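PDB 3LET: protein adenylyltransferase VopS from Vibrio parahaemolyticus, which transfers AMP from ATP to a threonine of the host Rho GTPases RhoA, Rac and Cdc42, keeping them from their effectors and so inhibiting actin assembly. Local coordinates for residues S93-G105 with R116-V128. Residues are numbered along the deposited sequence; the frame is centred on the assembly and turned at random.
Sequences SLAVRVVKDYGGG and RINQMQAVFDMEV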
loop_
_atom_site.group_PDB
_atom_site.type_symbol
_atom_site.label_atom_id
_atom_site.label_comp_id
_atom_site.label_asym_id
_atom_site.label_seq_id
_atom_site.Cartn_x
_atom_site.Cartn_y
_atom_site.Cartn_z
ATOM N N SER A 93 3.628 -2.593 10.000
ATOM C CA SER A 93 4.823 -2.323 9.191
ATOM C C SER A 93 5.020 -0.820 9.132
ATOM O O SER A 93 6.153 -0.319 9.201
ATOM C CB SER A 93 4.666 -2.833 7.732
ATOM O OG SER A 93 4.282 -4.184 7.702
ATOM N N LEU A 94 3.907 -0.111 8.927
ATOM C CA LEU A 94 3.939 1.333 8.787
ATOM C C LEU A 94 4.379 1.953 10.106
ATOM O O LEU A 94 5.164 2.869 10.137
ATOM C CB LEU A 94 2.529 1.882 8.408
ATOM C CG LEU A 94 2.473 3.407 8.256
ATOM C CD1 LEU A 94 3.542 3.931 7.311
ATOM C CD2 LEU A 94 1.084 3.846 7.758
ATOM N N ALA A 95 3.810 1.465 11.191
ATOM C CA ALA A 95 4.078 2.032 12.513
ATOM C C ALA A 95 5.592 1.948 12.803
ATOM O O ALA A 95 6.206 2.897 13.296
ATOM C CB ALA A 95 3.271 1.263 13.564
ATOM N N VAL A 96 6.191 0.804 12.494
ATOM C CA VAL A 96 7.636 0.630 12.704
ATOM C C VAL A 96 8.458 1.642 11.937
ATOM O O VAL A 96 9.440 2.188 12.471
ATOM C CB VAL A 96 8.098 -0.784 12.265
ATOM C CG1 VAL A 96 9.611 -0.890 12.353
ATOM C CG2 VAL A 96 7.421 -1.833 13.154
ATOM N N ARG A 97 8.080 1.905 10.677
ATOM C CA ARG A 97 8.852 2.861 9.853
ATOM C C ARG A 97 8.683 4.308 10.320
ATOM O O ARG A 97 9.640 5.092 10.284
ATOM C CB ARG A 97 8.439 2.773 8.367
ATOM C CG ARG A 97 8.748 1.449 7.718
ATOM C CD ARG A 97 10.182 1.012 7.958
ATOM N NE ARG A 97 11.143 1.810 7.201
ATOM C CZ ARG A 97 11.693 1.443 6.044
ATOM N NH1 ARG A 97 11.379 0.281 5.485
ATOM N NH2 ARG A 97 12.563 2.247 5.447
ATOM N N VAL A 98 7.477 4.665 10.765
ATOM C CA VAL A 98 7.223 6.008 11.273
ATOM C C VAL A 98 8.009 6.204 12.567
ATOM O O VAL A 98 8.620 7.252 12.782
ATOM C CB VAL A 98 5.703 6.228 11.455
ATOM C CG1 VAL A 98 5.382 7.447 12.340
ATOM C CG2 VAL A 98 5.053 6.396 10.042
ATOM N N VAL A 99 8.015 5.183 13.414
ATOM C CA VAL A 99 8.783 5.257 14.684
ATOM C C VAL A 99 10.272 5.405 14.403
ATOM O O VAL A 99 10.982 6.185 15.057
ATOM C CB VAL A 99 8.565 3.995 15.547
ATOM C CG1 VAL A 99 9.631 3.915 16.703
ATOM C CG2 VAL A 99 7.185 4.019 16.120
ATOM N N LYS A 100 10.767 4.664 13.424
ATOM C CA LYS A 100 12.173 4.801 13.045
ATOM C C LYS A 100 12.460 6.209 12.570
ATOM O O LYS A 100 13.535 6.748 12.842
ATOM C CB LYS A 100 12.571 3.765 11.966
ATOM C CG LYS A 100 12.720 2.350 12.539
ATOM C CD LYS A 100 13.019 1.310 11.462
ATOM C CE LYS A 100 13.244 -0.079 12.061
ATOM N NZ LYS A 100 14.562 -0.197 12.740
ATOM N N ASP A 101 11.514 6.816 11.859
ATOM C CA ASP A 101 11.778 8.109 11.217
ATOM C C ASP A 101 11.532 9.276 12.143
ATOM O O ASP A 101 12.208 10.291 12.036
ATOM C CB ASP A 101 10.889 8.307 9.980
ATOM C CG ASP A 101 11.336 7.455 8.797
ATOM O OD1 ASP A 101 12.413 6.829 8.907
ATOM O OD2 ASP A 101 10.618 7.419 7.764
ATOM N N TYR A 102 10.552 9.137 13.035
ATOM C CA TYR A 102 10.077 10.267 13.837
ATOM C C TYR A 102 10.213 10.046 15.340
ATOM O O TYR A 102 10.020 10.971 16.116
ATOM C CB TYR A 102 8.596 10.502 13.567
ATOM C CG TYR A 102 8.301 11.006 12.179
ATOM C CD1 TYR A 102 8.378 12.361 11.884
ATOM C CD2 TYR A 102 7.924 10.125 11.166
ATOM C CE1 TYR A 102 8.083 12.840 10.613
ATOM C CE2 TYR A 102 7.635 10.595 9.873
ATOM C CZ TYR A 102 7.717 11.956 9.619
ATOM O OH TYR A 102 7.438 12.434 8.364
ATOM N N GLY A 103 10.486 8.810 15.738
ATOM C CA GLY A 103 10.470 8.416 17.143
ATOM C C GLY A 103 11.618 9.004 17.972
ATOM O O GLY A 103 11.482 9.195 19.176
ATOM N N GLY A 104 12.749 9.254 17.330
ATOM C CA GLY A 104 13.887 9.904 17.983
ATOM C C GLY A 104 14.771 8.995 18.825
ATOM O O GLY A 104 15.639 9.484 19.571
ATOM N N GLY A 105 14.580 7.682 18.722
ATOM C CA GLY A 105 15.472 6.721 19.377
ATOM C C GLY A 105 15.555 6.811 20.894
ATOM O O GLY A 105 14.639 7.284 21.575
ATOM N N ARG A 116 7.072 12.982 21.118
ATOM C CA ARG A 116 7.238 12.117 19.941
ATOM C C ARG A 116 5.948 11.371 19.631
ATOM O O ARG A 116 5.588 11.244 18.479
ATOM C CB ARG A 116 8.384 11.111 20.148
ATOM C CG ARG A 116 9.790 11.776 20.281
ATOM C CD ARG A 116 10.092 12.705 19.106
ATOM N NE ARG A 116 11.390 13.365 19.235
ATOM C CZ ARG A 116 12.362 13.325 18.326
ATOM N NH1 ARG A 116 12.203 12.668 17.184
ATOM N NH2 ARG A 116 13.501 13.959 18.552
ATOM N N ILE A 117 5.263 10.863 20.651
ATOM C CA ILE A 117 4.049 10.092 20.419
ATOM C C ILE A 117 2.966 10.998 19.822
ATOM O O ILE A 117 2.220 10.601 18.896
ATOM C CB ILE A 117 3.578 9.414 21.706
ATOM C CG1 ILE A 117 4.522 8.252 22.054
ATOM C CG2 ILE A 117 2.144 8.902 21.574
ATOM C CD1 ILE A 117 4.420 7.819 23.500
ATOM N N ASN A 118 2.911 12.229 20.304
ATOM C CA ASN A 118 1.972 13.196 19.765
ATOM C C ASN A 118 2.280 13.553 18.333
ATOM O O ASN A 118 1.379 13.616 17.510
ATOM C CB ASN A 118 1.964 14.464 20.626
ATOM C CG ASN A 118 1.241 14.262 21.933
ATOM O OD1 ASN A 118 0.647 13.212 22.164
ATOM N ND2 ASN A 118 1.273 15.273 22.792
ATOM N N GLN A 119 3.552 13.778 18.021
ATOM C CA GLN A 119 3.948 14.089 16.656
ATOM C C GLN A 119 3.615 12.943 15.716
ATOM O O GLN A 119 3.159 13.171 14.603
ATOM C CB GLN A 119 5.439 14.416 16.575
ATOM C CG GLN A 119 5.783 15.726 17.286
ATOM C CD GLN A 119 7.266 15.932 17.461
ATOM O OE1 GLN A 119 7.999 14.998 17.773
ATOM N NE2 GLN A 119 7.718 17.166 17.269
ATOM N N MET A 120 3.855 11.716 16.160
ATOM C CA MET A 120 3.573 10.558 15.316
ATOM C C MET A 120 2.067 10.333 15.119
ATOM O O MET A 120 1.637 9.818 14.087
ATOM C CB MET A 120 4.270 9.318 15.853
ATOM C CG MET A 120 5.773 9.400 15.626
ATOM S SD MET A 120 6.651 7.925 16.108
ATOM C CE MET A 120 6.222 7.802 17.834
ATOM N N GLN A 121 1.248 10.712 16.091
ATOM C CA GLN A 121 -0.199 10.654 15.853
ATOM C C GLN A 121 -0.602 11.637 14.777
ATOM O O GLN A 121 -1.528 11.359 14.004
ATOM C CB GLN A 121 -0.994 10.925 17.134
ATOM C CG GLN A 121 -0.924 9.752 18.101
ATOM C CD GLN A 121 -1.643 10.022 19.403
ATOM O OE1 GLN A 121 -2.862 9.829 19.520
ATOM N NE2 GLN A 121 -0.898 10.495 20.388
ATOM N N ALA A 122 0.055 12.792 14.708
ATOM C CA ALA A 122 -0.251 13.708 13.605
ATOM C C ALA A 122 0.190 13.109 12.260
ATOM O O ALA A 122 -0.501 13.261 11.254
ATOM C CB ALA A 122 0.395 15.096 13.844
ATOM N N VAL A 123 1.326 12.405 12.233
ATOM C CA VAL A 123 1.772 11.764 10.997
ATOM C C VAL A 123 0.731 10.722 10.574
ATOM O O VAL A 123 0.322 10.703 9.433
ATOM C CB VAL A 123 3.160 11.095 11.156
ATOM C CG1 VAL A 123 3.482 10.202 9.943
ATOM C CG2 VAL A 123 4.250 12.165 11.361
ATOM N N PHE A 124 0.284 9.891 11.508
ATOM C CA PHE A 124 -0.746 8.860 11.218
ATOM C C PHE A 124 -2.045 9.516 10.748
ATOM O O PHE A 124 -2.692 9.034 9.802
ATOM C CB PHE A 124 -1.080 8.046 12.486
ATOM C CG PHE A 124 -0.181 6.853 12.742
ATOM C CD1 PHE A 124 1.008 6.677 12.059
ATOM C CD2 PHE A 124 -0.544 5.909 13.695
ATOM C CE1 PHE A 124 1.816 5.598 12.307
ATOM C CE2 PHE A 124 0.277 4.826 13.962
ATOM C CZ PHE A 124 1.464 4.679 13.265
ATOM N N ASP A 125 -2.457 10.607 11.411
ATOM C CA ASP A 125 -3.718 11.281 11.039
ATOM C C ASP A 125 -3.651 11.764 9.585
ATOM O O ASP A 125 -4.673 11.762 8.852
ATOM C CB ASP A 125 -3.958 12.516 11.922
ATOM C CG ASP A 125 -4.640 12.200 13.272
ATOM O OD1 ASP A 125 -5.320 11.171 13.415
ATOM O OD2 ASP A 125 -4.522 13.039 14.197
ATOM N N MET A 126 -2.484 12.254 9.172
ATOM C CA MET A 126 -2.305 12.739 7.786
ATOM C C MET A 126 -2.427 11.556 6.845
ATOM O O MET A 126 -3.100 11.643 5.808
ATOM C CB MET A 126 -0.936 13.406 7.585
ATOM C CG MET A 126 -0.759 14.714 8.358
ATOM S SD MET A 126 -1.890 15.976 7.779
ATOM C CE MET A 126 -1.399 16.127 6.061
ATOM N N GLU A 127 -1.818 10.448 7.219
ATOM C CA GLU A 127 -1.889 9.264 6.353
ATOM C C GLU A 127 -3.341 8.812 6.241
ATOM O O GLU A 127 -3.838 8.557 5.141
ATOM C CB GLU A 127 -1.023 8.140 6.902
ATOM C CG GLU A 127 -1.052 6.857 6.043
ATOM C CD GLU A 127 -0.343 6.997 4.681
ATOM O OE1 GLU A 127 0.157 8.089 4.352
ATOM O OE2 GLU A 127 -0.286 5.985 3.932
ATOM N N VAL A 128 -4.044 8.732 7.371
ATOM C CA VAL A 128 -5.457 8.332 7.344
ATOM C C VAL A 128 -6.270 9.260 6.425
ATOM O O VAL A 128 -7.074 8.796 5.623
ATOM C CB VAL A 128 -6.068 8.359 8.766
ATOM C CG1 VAL A 128 -7.610 8.223 8.700
ATOM C CG2 VAL A 128 -5.444 7.253 9.636
HETATM O O HOH W 1 9.163 13.514 15.550
#
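Met-120 of helix 113-139 fills the groove between Val-98, Val-99 and Tyr-102 of helix 88-102 and has more surface buried here than any other residue. Its CG lies 3.7 Å from Tyr-102 CB, and the extended chi2 (-175°) carries SD on to Val-99, 3.7 Å from Val-99 CA. A long, unbranched thioether suits this place because it can slide past Val-98 and still reach the backbone behind it. Val-98 and Val-123, short and branched, meet tip to tip, while Phe-124 turns its ring edge to Ala-95, whose small methyl lets Phe-124 CZ come within 3.8 Å of Ala-95 CA. Met-69 and Met-73 of helix 58-75 also touch Met-120, extending the apolar core of the N-terminal helical domain.

Toward the partly exposed side the packing gives way to Tyr-102. Val-123 CG2 stands over the centre of its ring in a CH-pi contact, 3.9 Å from the centroid.

Near the C-terminal end of helix 88-102, Arg-116 NH1 donates to Tyr-102 O (3.0 Å, 160°), with the oxygen in the guanidinium plane but NH1 well above the carbonyl plane. Gly-104, with no side chain, lies with its CA over the guanidinium face. A water bridges the same carbonyl to Gln-119 OE1. Apolar contacts thus join the helices along their buried faces, whereas their polar link is directed at the carbonyl of Tyr-102, gripped by an arginine and a water.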